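Local coordinates for protein CpuTA1 (Curtobacterium pusillum, PDB 5K3W) that binds pyridoxal-5'-phosphate as a two-subunit member of the class IV aminotransferase family, with a helix-backed antiparallel sheet in its amino-terminal part, at residues T2-L7 with A35-P40; A99-Y104 with V134-G139; F56-V61 with E113-L118; T8-T13 with A27-F32. All blocks are in the same frame, centred on the assembly; numbering follows the deposited sequence.

Contact 1: residues T2-L7 with A35-P40; sequences TRATLL and ADFGAP. With GAB (3-aminobenzoic acid), chain D.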
loop_
_atom_site.group_PDB
_atom_site.type_symbol
_atom_site.label_atom_id
_atom_site.label_comp_id
_atom_site.label_asym_id
_atom_site.label_seq_id
_atom_site.Cartn_x
_atom_site.Cartn_y
_atom_site.Cartn_z
ATOM N N THR A 2 2.289 20.637 -19.862
ATOM C CA THR A 2 2.833 19.286 -19.890
ATOM C C THR A 2 2.120 18.474 -20.966
ATOM O O THR A 2 1.002 18.809 -21.353
ATOM C CB THR A 2 2.691 18.601 -18.525
ATOM O OG1 THR A 2 3.499 17.408 -18.483
ATOM C CG2 THR A 2 1.262 18.229 -18.275
ATOM N N ARG A 3 2.767 17.422 -21.467
ATOM C CA ARG A 3 2.166 16.628 -22.535
ATOM C C ARG A 3 0.929 15.894 -22.035
ATOM O O ARG A 3 -0.148 16.002 -22.628
ATOM C CB ARG A 3 3.185 15.641 -23.101
ATOM C CG ARG A 3 2.741 14.914 -24.364
ATOM C CD ARG A 3 3.770 13.849 -24.696
ATOM N NE ARG A 3 3.844 12.852 -23.630
ATOM C CZ ARG A 3 4.896 12.073 -23.390
ATOM N NH1 ARG A 3 5.983 12.175 -24.141
ATOM N NH2 ARG A 3 4.863 11.198 -22.389
ATOM N N ALA A 4 1.065 15.170 -20.924
ATOM C CA ALA A 4 -0.035 14.424 -20.329
ATOM C C ALA A 4 -1.187 15.336 -19.920
ATOM O O ALA A 4 -1.003 16.513 -19.604
ATOM C CB ALA A 4 0.458 13.643 -19.108
ATOM N N THR A 5 -2.391 14.775 -19.934
ATOM C CA THR A 5 -3.593 15.448 -19.474
ATOM C C THR A 5 -3.890 14.980 -18.061
ATOM O O THR A 5 -3.660 13.813 -17.729
ATOM C CB THR A 5 -4.799 15.136 -20.368
ATOM O OG1 THR A 5 -4.596 15.670 -21.676
ATOM C CG2 THR A 5 -6.059 15.743 -19.786
ATOM N N LEU A 6 -4.390 15.896 -17.234
ATOM C CA LEU A 6 -4.821 15.588 -15.881
ATOM C C LEU A 6 -6.210 16.171 -15.656
ATOM O O LEU A 6 -6.464 17.334 -15.994
ATOM C CB LEU A 6 -3.841 16.149 -14.823
ATOM C CG LEU A 6 -4.328 15.969 -13.363
ATOM C CD1 LEU A 6 -4.429 14.497 -12.958
ATOM C CD2 LEU A 6 -3.479 16.720 -12.383
ATOM N N LEU A 7 -7.096 15.372 -15.067
ATOM C CA LEU A 7 -8.423 15.818 -14.675
ATOM C C LEU A 7 -8.593 15.566 -13.189
ATOM O O LEU A 7 -8.378 14.444 -12.715
ATOM C CB LEU A 7 -9.516 15.091 -15.462
ATOM C CG LEU A 7 -9.593 15.403 -16.961
ATOM C CD1 LEU A 7 -10.029 14.182 -17.717
ATOM C CD2 LEU A 7 -10.552 16.551 -17.238
ATOM N N ALA A 35 -6.677 20.034 -15.042
ATOM C CA ALA A 35 -5.642 20.588 -14.179
ATOM C C ALA A 35 -4.269 20.311 -14.796
ATOM O O ALA A 35 -4.121 19.488 -15.703
ATOM C CB ALA A 35 -5.741 20.010 -12.756
ATOM N N ASP A 36 -3.251 20.998 -14.287
ATOM C CA ASP A 36 -1.899 20.902 -14.835
ATOM C C ASP A 36 -1.193 19.659 -14.283
ATOM O O ASP A 36 -0.780 19.619 -13.115
ATOM C CB ASP A 36 -1.129 22.186 -14.530
ATOM C CG ASP A 36 0.349 22.118 -14.937
ATOM O OD1 ASP A 36 0.766 21.100 -15.551
ATOM O OD2 ASP A 36 1.089 23.099 -14.642
ATOM N N PHE A 37 -1.030 18.653 -15.143
ATOM C CA PHE A 37 -0.340 17.423 -14.782
ATOM C C PHE A 37 1.061 17.672 -14.234
ATOM O O PHE A 37 1.583 16.824 -13.503
ATOM C CB PHE A 37 -0.288 16.531 -16.023
ATOM C CG PHE A 37 0.522 15.280 -15.860
ATOM C CD1 PHE A 37 -0.075 14.095 -15.457
ATOM C CD2 PHE A 37 1.869 15.274 -16.157
ATOM C CE1 PHE A 37 0.668 12.921 -15.336
ATOM C CE2 PHE A 37 2.620 14.114 -16.025
ATOM C CZ PHE A 37 2.018 12.934 -15.615
ATOM N N GLY A 38 1.678 18.811 -14.576
ATOM C CA GLY A 38 3.033 19.140 -14.189
ATOM C C GLY A 38 3.185 19.815 -12.854
ATOM O O GLY A 38 4.296 19.884 -12.328
ATOM N N ALA A 39 2.166 20.264 -12.311
ATOM C CA ALA A 39 2.155 20.926 -11.021
ATOM C C ALA A 39 1.718 19.968 -9.916
ATOM O O ALA A 39 0.978 19.010 -10.163
ATOM C CB ALA A 39 1.208 22.128 -11.047
ATOM N N PRO A 40 2.155 20.203 -8.684
ATOM C CA PRO A 40 1.667 19.384 -7.565
ATOM C C PRO A 40 0.150 19.427 -7.464
ATOM O O PRO A 40 -0.479 20.470 -7.636
ATOM C CB PRO A 40 2.328 20.024 -6.338
ATOM C CG PRO A 40 2.743 21.403 -6.801
ATOM C CD PRO A 40 3.087 21.257 -8.248
HETATM C "C1'" GAB D . 5.016 18.756 -24.251
HETATM O "O1'" GAB D . 4.116 18.972 -25.108
HETATM O "O2'" GAB D . 5.187 19.526 -23.239
HETATM C C1 GAB D . 5.882 17.520 -24.522
HETATM C C2 GAB D . 6.766 17.004 -23.568
HETATM C C3 GAB D . 7.519 15.876 -23.868
HETATM C C4 GAB D . 7.392 15.269 -25.110
HETATM C C5 GAB D . 6.514 15.782 -26.052
HETATM C C6 GAB D . 5.753 16.905 -25.764
HETATM N N3 GAB D . 8.457 15.339 -22.899
HETATM O O HOH W 1 3.123 21.504 -16.926
HETATM O O HOH W 2 -4.243 18.571 -18.377
#
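A type I beta turn from D36 to A39, just past strand 32-35, outermost within this chain in the antiparallel sheet, carries F37 back onto T2, A4 and L6 at the amino-terminal end of the chain. The small methyl of A4 suits the middle of this contact: its CB stands over one face of the F37 ring, 3.5 Å from the centroid, in a CH-pi contact only 6° off the ring normal. L6 CB lies at the ring's edge and is 3.8 Å from F37 CB. T2, meeting F37 at about a right angle, brings its methyl CG2 to 3.2 Å from F37 CB; with OG1 trans to the backbone N (chi1 -167°), that methyl falls between N and the carbonyl carbon. F37 also packs on T45 of the second subunit. R3 faces elsewhere, its CD resting 3.6 Å from C5 of the bound 3-aminobenzoic acid. Nearer strand 32-35, A35 N donates to L6 O at 2.9 Å, and a water joins L6 N to A35 O. D36 is well suited to hold the turn: its OD1 accepts from G38 N at 2.6 Å, from above the carboxylate plane, forming an Asx turn. That same OD1 also accepts from a second water, 2.8 Å away, which in turn accepts from T2 N.

Contact 2: residues A99-Y104 with V134-G139; sequences AGVADY and VFVDEG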
loop_
_atom_site.group_PDB
_atom_site.type_symbol
_atom_site.label_atom_id
_atom_site.label_comp_id
_atom_site.label_asym_id
_atom_site.label_seq_id
_atom_site.Cartn_x
_atom_site.Cartn_y
_atom_site.Cartn_z
ATOM N N ALA A 99 -13.183 12.609 -21.773
ATOM C CA ALA A 99 -12.719 13.984 -21.906
ATOM C C ALA A 99 -11.196 14.053 -21.871
ATOM O O ALA A 99 -10.574 14.822 -22.624
ATOM C CB ALA A 99 -13.322 14.846 -20.801
ATOM N N GLY A 100 -10.579 13.244 -21.005
ATOM C CA GLY A 100 -9.131 13.215 -20.937
ATOM C C GLY A 100 -8.507 12.705 -22.222
ATOM O O GLY A 100 -7.538 13.277 -22.725
ATOM N N VAL A 101 -9.049 11.623 -22.774
ATOM C CA VAL A 101 -8.537 11.155 -24.056
ATOM C C VAL A 101 -8.736 12.234 -25.108
ATOM O O VAL A 101 -7.850 12.499 -25.930
ATOM C CB VAL A 101 -9.198 9.821 -24.457
ATOM C CG1 VAL A 101 -8.876 9.490 -25.909
ATOM C CG2 VAL A 101 -8.705 8.693 -23.539
ATOM N N ALA A 102 -9.883 12.910 -25.061
ATOM C CA ALA A 102 -10.169 13.928 -26.057
ATOM C C ALA A 102 -9.186 15.082 -25.937
ATOM O O ALA A 102 -8.649 15.553 -26.948
ATOM C CB ALA A 102 -11.621 14.411 -25.917
ATOM N N ASP A 103 -8.914 15.530 -24.705
ATOM C CA ASP A 103 -8.015 16.666 -24.523
ATOM C C ASP A 103 -6.577 16.309 -24.879
ATOM O O ASP A 103 -5.862 17.115 -25.488
ATOM C CB ASP A 103 -8.076 17.178 -23.091
ATOM C CG ASP A 103 -7.062 18.271 -22.840
ATOM O OD1 ASP A 103 -7.397 19.454 -23.079
ATOM O OD2 ASP A 103 -5.922 17.945 -22.428
ATOM N N TYR A 104 -6.130 15.117 -24.498
ATOM C CA TYR A 104 -4.789 14.701 -24.880
ATOM C C TYR A 104 -4.622 14.739 -26.395
ATOM O O TYR A 104 -3.622 15.248 -26.905
ATOM C CB TYR A 104 -4.487 13.302 -24.342
ATOM C CG TYR A 104 -3.057 12.905 -24.594
ATOM C CD1 TYR A 104 -2.675 12.368 -25.827
ATOM C CD2 TYR A 104 -2.071 13.101 -23.614
ATOM C CE1 TYR A 104 -1.368 12.019 -26.079
ATOM C CE2 TYR A 104 -0.751 12.748 -23.856
ATOM C CZ TYR A 104 -0.405 12.207 -25.093
ATOM O OH TYR A 104 0.896 11.857 -25.358
ATOM N N VAL A 134 -7.892 11.580 -12.866
ATOM C CA VAL A 134 -7.643 10.818 -14.081
ATOM C C VAL A 134 -6.509 11.512 -14.805
ATOM O O VAL A 134 -6.548 12.734 -14.983
ATOM C CB VAL A 134 -8.884 10.751 -15.002
ATOM C CG1 VAL A 134 -8.574 9.927 -16.264
ATOM C CG2 VAL A 134 -10.078 10.188 -14.276
ATOM N N PHE A 135 -5.515 10.752 -15.250
ATOM C CA PHE A 135 -4.586 11.327 -16.210
ATOM C C PHE A 135 -4.381 10.396 -17.397
ATOM O O PHE A 135 -4.516 9.174 -17.295
ATOM C CB PHE A 135 -3.236 11.715 -15.564
ATOM C CG PHE A 135 -2.457 10.572 -14.973
ATOM C CD1 PHE A 135 -1.533 9.875 -15.742
ATOM C CD2 PHE A 135 -2.599 10.239 -13.636
ATOM C CE1 PHE A 135 -0.778 8.845 -15.188
ATOM C CE2 PHE A 135 -1.860 9.211 -13.081
ATOM C CZ PHE A 135 -0.949 8.510 -13.858
ATOM N N VAL A 136 -4.090 11.006 -18.536
ATOM C CA VAL A 136 -3.853 10.317 -19.797
ATOM C C VAL A 136 -2.443 10.656 -20.268
ATOM O O VAL A 136 -1.992 11.796 -20.135
ATOM C CB VAL A 136 -4.897 10.735 -20.859
ATOM C CG1 VAL A 136 -4.584 10.094 -22.194
ATOM C CG2 VAL A 136 -6.321 10.384 -20.385
ATOM N N ASP A 137 -1.746 9.674 -20.822
ATOM C CA ASP A 137 -0.386 9.936 -21.263
ATOM C C ASP A 137 0.062 8.787 -22.150
ATOM O O ASP A 137 -0.582 7.735 -22.217
ATOM C CB ASP A 137 0.564 10.116 -20.080
ATOM C CG ASP A 137 1.907 10.700 -20.488
ATOM O OD1 ASP A 137 2.024 11.179 -21.637
ATOM O OD2 ASP A 137 2.840 10.705 -19.649
ATOM N N GLU A 138 1.184 9.009 -22.828
ATOM C CA GLU A 138 1.760 7.991 -23.690
ATOM C C GLU A 138 2.235 6.807 -22.860
ATOM O O GLU A 138 2.787 6.974 -21.769
ATOM C CB GLU A 138 2.915 8.580 -24.495
ATOM C CG GLU A 138 3.027 8.006 -25.886
ATOM C CD GLU A 138 3.882 8.860 -26.809
ATOM O OE1 GLU A 138 3.913 8.557 -28.026
ATOM O OE2 GLU A 138 4.515 9.830 -26.322
ATOM N N GLY A 139 1.997 5.602 -23.376
ATOM C CA GLY A 139 2.373 4.412 -22.655
ATOM C C GLY A 139 3.823 4.048 -22.856
ATOM O O GLY A 139 4.493 4.523 -23.772
#
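Y104 and V136 slant across one another where helix 90-108 packs on strand 131-138, in the helix-on-sheet layer of the amino-terminal part of the fold. The helix segment 99-104 runs at 39° to strand residues 134-138, their axes 8.0 Å apart at closest approach. Having CG trans to its backbone N (chi1 -174°), Y104 reaches along the strand rather than into it: its CB meets V136 CG1 at 3.9 Å, CE2 passes 3.8 Å from D137 CA, and the hydroxyl ends near the backbone of E138. A tyrosine is long enough to span three strand residues in this way. The other methyl of V136 points at the helix backbone, 3.7 Å from CG2 to G100 C; glycine, having no side chain, lets the helix come this close. V101 flanks that methyl from the next position. The ring of Y104 and the carboxylate of D137 are turned 49° against each other. The main partner of that carboxylate lies outside the two segments, R3, whose NH2 forms a salt bridge with OD1 and probably steadies its negative charge. The same OD1 takes a weak bond from E138 N, at 2.6 Å.

Contact 3: residues F56-V61 with E113-L118; sequences FETIAV and ELFAKL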
loop_
_atom_site.group_PDB
_atom_site.type_symbol
_atom_site.label_atom_id
_atom_site.label_comp_id
_atom_site.label_asym_id
_atom_site.label_seq_id
_atom_site.Cartn_x
_atom_site.Cartn_y
_atom_site.Cartn_z
ATOM N N PHE A 56 -7.296 2.065 -7.738
ATOM C CA PHE A 56 -6.937 2.632 -9.028
ATOM C C PHE A 56 -7.287 1.658 -10.138
ATOM O O PHE A 56 -7.484 0.467 -9.902
ATOM C CB PHE A 56 -5.445 2.988 -9.103
ATOM C CG PHE A 56 -4.559 1.807 -9.360
ATOM C CD1 PHE A 56 -4.179 0.970 -8.309
ATOM C CD2 PHE A 56 -4.114 1.522 -10.657
ATOM C CE1 PHE A 56 -3.371 -0.130 -8.534
ATOM C CE2 PHE A 56 -3.291 0.427 -10.899
ATOM C CZ PHE A 56 -2.909 -0.404 -9.832
ATOM N N GLU A 57 -7.347 2.190 -11.360
ATOM C CA GLU A 57 -7.466 1.403 -12.584
ATOM C C GLU A 57 -6.514 1.964 -13.629
ATOM O O GLU A 57 -6.315 3.182 -13.710
ATOM C CB GLU A 57 -8.900 1.429 -13.153
ATOM C CG GLU A 57 -9.888 0.573 -12.404
ATOM C CD GLU A 57 -9.641 -0.890 -12.633
ATOM O OE1 GLU A 57 -9.081 -1.254 -13.695
ATOM O OE2 GLU A 57 -10.008 -1.682 -11.743
ATOM N N THR A 58 -5.944 1.081 -14.441
ATOM C CA THR A 58 -5.134 1.484 -15.583
ATOM C C THR A 58 -5.762 0.907 -16.843
ATOM O O THR A 58 -6.025 -0.298 -16.901
ATOM C CB THR A 58 -3.689 1.010 -15.443
ATOM O OG1 THR A 58 -3.160 1.488 -14.201
ATOM C CG2 THR A 58 -2.860 1.584 -16.558
ATOM N N ILE A 59 -5.991 1.764 -17.843
ATOM C CA ILE A 59 -6.787 1.424 -19.019
ATOM C C ILE A 59 -6.020 1.790 -20.282
ATOM O O ILE A 59 -5.669 2.958 -20.484
ATOM C CB ILE A 59 -8.140 2.140 -19.001
ATOM C CG1 ILE A 59 -8.842 1.921 -17.650
ATOM C CG2 ILE A 59 -8.981 1.681 -20.187
ATOM C CD1 ILE A 59 -10.060 2.858 -17.394
ATOM N N ALA A 60 -5.784 0.806 -21.147
ATOM C CA ALA A 60 -5.164 1.091 -22.435
ATOM C C ALA A 60 -6.110 1.904 -23.318
ATOM O O ALA A 60 -7.325 1.665 -23.357
ATOM C CB ALA A 60 -4.771 -0.208 -23.141
ATOM N N VAL A 61 -5.549 2.878 -24.030
ATOM C CA VAL A 61 -6.309 3.703 -24.963
ATOM C C VAL A 61 -5.661 3.525 -26.332
ATOM O O VAL A 61 -4.592 4.085 -26.619
ATOM C CB VAL A 61 -6.363 5.176 -24.537
ATOM C CG1 VAL A 61 -7.309 5.945 -25.444
ATOM C CG2 VAL A 61 -6.838 5.297 -23.080
ATOM N N GLU A 113 0.221 4.360 -28.552
ATOM C CA GLU A 113 -0.613 3.758 -27.526
ATOM C C GLU A 113 -0.614 4.666 -26.303
ATOM O O GLU A 113 0.450 5.060 -25.812
ATOM C CB GLU A 113 -0.100 2.367 -27.155
ATOM C CG GLU A 113 0.256 1.467 -28.322
ATOM C CD GLU A 113 0.722 0.074 -27.878
ATOM O OE1 GLU A 113 0.753 -0.207 -26.649
ATOM O OE2 GLU A 113 1.065 -0.743 -28.773
ATOM N N LEU A 114 -1.796 5.018 -25.823
ATOM C CA LEU A 114 -1.897 5.799 -24.602
ATOM C C LEU A 114 -2.478 4.934 -23.497
ATOM O O LEU A 114 -2.928 3.805 -23.719
ATOM C CB LEU A 114 -2.774 7.037 -24.796
ATOM C CG LEU A 114 -2.637 7.844 -26.082
ATOM C CD1 LEU A 114 -3.747 8.877 -26.104
ATOM C CD2 LEU A 114 -1.276 8.513 -26.182
ATOM N N PHE A 115 -2.480 5.493 -22.295
ATOM C CA PHE A 115 -3.195 4.885 -21.189
ATOM C C PHE A 115 -3.872 5.984 -20.371
ATOM O O PHE A 115 -3.478 7.155 -20.397
ATOM C CB PHE A 115 -2.255 4.016 -20.313
ATOM C CG PHE A 115 -1.265 4.806 -19.527
ATOM C CD1 PHE A 115 -0.104 5.272 -20.120
ATOM C CD2 PHE A 115 -1.510 5.120 -18.199
ATOM C CE1 PHE A 115 0.814 6.024 -19.405
ATOM C CE2 PHE A 115 -0.600 5.859 -17.469
ATOM C CZ PHE A 115 0.572 6.320 -18.082
ATOM N N ALA A 116 -4.925 5.584 -19.676
ATOM C CA ALA A 116 -5.624 6.410 -18.713
ATOM C C ALA A 116 -5.489 5.732 -17.365
ATOM O O ALA A 116 -5.619 4.506 -17.259
ATOM C CB ALA A 116 -7.099 6.576 -19.084
ATOM N N LYS A 117 -5.190 6.518 -16.344
ATOM C CA LYS A 117 -5.054 6.007 -14.990
ATOM C C LYS A 117 -6.080 6.696 -14.105
ATOM O O LYS A 117 -6.167 7.929 -14.095
ATOM C CB LYS A 117 -3.636 6.221 -14.444
ATOM C CG LYS A 117 -3.499 5.809 -12.966
ATOM C CD LYS A 117 -2.067 5.449 -12.583
ATOM C CE LYS A 117 -1.774 3.994 -12.906
ATOM N NZ LYS A 117 -0.392 3.605 -12.497
ATOM N N LEU A 118 -6.855 5.901 -13.377
ATOM C CA LEU A 118 -7.883 6.408 -12.478
ATOM C C LEU A 118 -7.421 6.191 -11.047
ATOM O O LEU A 118 -7.023 5.078 -10.684
ATOM C CB LEU A 118 -9.229 5.708 -12.711
ATOM C CG LEU A 118 -10.002 5.854 -14.030
ATOM C CD1 LEU A 118 -9.159 5.523 -15.268
ATOM C CD2 LEU A 118 -11.275 4.983 -13.999
#
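T58 turns OG1 alongside its own backbone N (chi1 -55°), and K117, extended at first and then bent at chi3 (-85°), swings its chain over to meet it, so that K117 CE comes 3.1 Å from T58 OG1. Its NZ stays farther off, at 3.9 Å from that hydroxyl. F56 lies beside the same lysine, with CD2 4.1 Å from K117 CE, and its side chain is about 4 Å from the bound pyridoxal-5'-phosphate. R51 of the second subunit packs against both F56 and K117. These residues sit on two neighbouring antiparallel strands, 54-62 and 114-121, in the sheet of the amino-terminal part. Six backbone bonds join them, two in each of the hydrogen-bonded pairs E57-L118, I59-A116 and V61-L114; I59 N reaches A116 O at 2.8 Å. The side chains of these three pairs leave on the face against helices 69-82 and 90-108, where branched aliphatic groups fill the buried layer. There I59 CD1 touches L118 CD1 at 3.5 Å, and V61 CG2 lies 4.2 Å from A116 CB, whose small size suits a place between larger neighbours. E57 bends its carboxylate away from the strand partner, to H72 and a salt bridge with R75.

Contact 4: residues T8-T13 with A27-F32; sequences TVTAPT and AGDAGF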
loop_
_atom_site.group_PDB
_atom_site.type_symbol
_atom_site.label_atom_id
_atom_site.label_comp_id
_atom_site.label_asym_id
_atom_site.label_seq_id
_atom_site.Cartn_x
_atom_site.Cartn_y
_atom_site.Cartn_z
ATOM N N THR A 8 -8.937 16.617 -12.454
ATOM C CA THR A 8 -9.369 16.478 -11.076
ATOM C C THR A 8 -10.825 16.054 -11.077
ATOM O O THR A 8 -11.664 16.735 -11.670
ATOM C CB THR A 8 -9.216 17.796 -10.336
ATOM O OG1 THR A 8 -7.865 18.231 -10.430
ATOM C CG2 THR A 8 -9.595 17.633 -8.872
ATOM N N VAL A 9 -11.131 14.936 -10.432
ATOM C CA VAL A 9 -12.511 14.490 -10.299
ATOM C C VAL A 9 -13.063 15.076 -9.003
ATOM O O VAL A 9 -12.678 14.664 -7.903
ATOM C CB VAL A 9 -12.610 12.961 -10.323
ATOM C CG1 VAL A 9 -14.071 12.528 -10.176
ATOM C CG2 VAL A 9 -11.999 12.410 -11.622
ATOM N N THR A 10 -13.946 16.063 -9.124
ATOM C CA THR A 10 -14.493 16.712 -7.938
ATOM C C THR A 10 -15.758 16.043 -7.416
ATOM O O THR A 10 -16.247 16.426 -6.353
ATOM C CB THR A 10 -14.795 18.179 -8.222
ATOM O OG1 THR A 10 -15.766 18.256 -9.276
ATOM C CG2 THR A 10 -13.531 18.908 -8.639
ATOM N N ALA A 11 -16.316 15.074 -8.135
ATOM C CA ALA A 11 -17.479 14.319 -7.666
ATOM C C ALA A 11 -17.208 12.837 -7.881
ATOM O O ALA A 11 -17.892 12.167 -8.654
ATOM C CB ALA A 11 -18.758 14.763 -8.379
ATOM N N PRO A 12 -16.187 12.297 -7.220
ATOM C CA PRO A 12 -15.773 10.921 -7.540
ATOM C C PRO A 12 -16.754 9.856 -7.082
ATOM O O PRO A 12 -16.776 8.772 -7.679
ATOM C CB PRO A 12 -14.419 10.785 -6.827
ATOM C CG PRO A 12 -14.438 11.840 -5.743
ATOM C CD PRO A 12 -15.299 12.960 -6.244
ATOM N N THR A 13 -17.558 10.117 -6.045
ATOM C CA THR A 13 -18.331 9.068 -5.389
ATOM C C THR A 13 -19.760 9.525 -5.121
ATOM O O THR A 13 -20.026 10.710 -4.934
ATOM C CB THR A 13 -17.658 8.623 -4.072
ATOM O OG1 THR A 13 -17.407 9.762 -3.244
ATOM C CG2 THR A 13 -16.334 7.921 -4.358
ATOM N N ALA A 27 -26.114 21.342 -13.865
ATOM C CA ALA A 27 -25.551 21.365 -15.207
ATOM C C ALA A 27 -24.482 22.447 -15.278
ATOM O O ALA A 27 -24.581 23.492 -14.622
ATOM C CB ALA A 27 -26.632 21.610 -16.259
ATOM N N GLY A 28 -23.444 22.189 -16.067
ATOM C CA GLY A 28 -22.245 22.978 -16.032
ATOM C C GLY A 28 -21.187 22.415 -15.102
ATOM O O GLY A 28 -19.997 22.683 -15.298
ATOM N N ASP A 29 -21.593 21.637 -14.099
ATOM C CA ASP A 29 -20.661 20.892 -13.258
ATOM C C ASP A 29 -20.674 19.439 -13.713
ATOM O O ASP A 29 -21.571 18.671 -13.360
ATOM C CB ASP A 29 -21.021 21.007 -11.783
ATOM C CG ASP A 29 -20.028 20.280 -10.889
ATOM O OD1 ASP A 29 -18.843 20.139 -11.289
ATOM O OD2 ASP A 29 -20.436 19.852 -9.785
ATOM N N ALA A 30 -19.669 19.064 -14.500
ATOM C CA ALA A 30 -19.567 17.684 -14.941
ATOM C C ALA A 30 -18.975 16.767 -13.879
ATOM O O ALA A 30 -18.972 15.552 -14.072
ATOM C CB ALA A 30 -18.727 17.596 -16.216
ATOM N N GLY A 31 -18.482 17.308 -12.772
ATOM C CA GLY A 31 -17.823 16.494 -11.779
ATOM C C GLY A 31 -16.329 16.377 -11.959
ATOM O O GLY A 31 -15.688 15.631 -11.206
ATOM N N PHE A 32 -15.755 17.096 -12.924
ATOM C CA PHE A 32 -14.323 17.055 -13.167
ATOM C C PHE A 32 -13.933 18.304 -13.944
ATOM O O PHE A 32 -14.749 18.891 -14.656
ATOM C CB PHE A 32 -13.922 15.786 -13.936
ATOM C CG PHE A 32 -14.632 15.637 -15.253
ATOM C CD1 PHE A 32 -14.202 16.341 -16.375
ATOM C CD2 PHE A 32 -15.754 14.833 -15.360
ATOM C CE1 PHE A 32 -14.869 16.221 -17.588
ATOM C CE2 PHE A 32 -16.430 14.718 -16.556
ATOM C CZ PHE A 32 -15.989 15.405 -17.676
#
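G31 O is the polar centre of this contact, accepting from two successive backbone donors of the 8-13 segment. A11 N reaches it at 3.2 Å, and T10 N, at 2.7 Å, makes a weak bond that is bent to 129° at the hydrogen. V9 adds a methyl, CG1, at 3.6 Å from the same oxygen. Next to this oxygen the two segments begin to pair: V9 and F32 face each other as an antiparallel non-hydrogen-bonded pair, and F32 CA makes a CA-H...O contact of 3.1 Å with T8 O. A11 CB rests 3.9 Å from G31 CA, a close fit of methyl on bare glycine backbone. G31 has a positive phi (92°), a conformation that glycine adopts readily and that probably helps to turn its carbonyl to the other segment. Behind it stands D29, whose OD1 accepts from G31 N at 3.2 Å in an Asx turn, a role that the short carboxylate suits well. F32 sends its ring away from the 8-13 segment: A30 CB lies over one of its faces, off toward the rim, while E95, A96 and A99 of helix 90-108 also meet the side chain. Strands 5-9 and 32-35 thus approach each other here largely through main-chain atoms. A carbonyl shared between two N-H groups, one of them poorly aligned, implies a junction fixed more by backbone shape than by matched side chains.

Contact 3 is the most central of the four, its centre about 9 Å from that of the chain, and it is a regular strand pair between buried residues. Contact 2, also buried, backs the same sheet with helix 90-108; it has no hydrogen bond across its segments and relies on apolar and aromatic packing. Strands 131-138 and 114-121 are neighbours, so the two contacts meet through backbone bonds. Contacts 1 and 4 share strand 5-9 toward the sheet's outer edge, partly buried, with contact 4 nested in the loop that contact 1 closes. There Asx turns supplement sparse pairing, with bridging waters in contact 1. Contacts 1 and 3 also touch the second subunit, contact 2 only through F135, and contact 4 not at all.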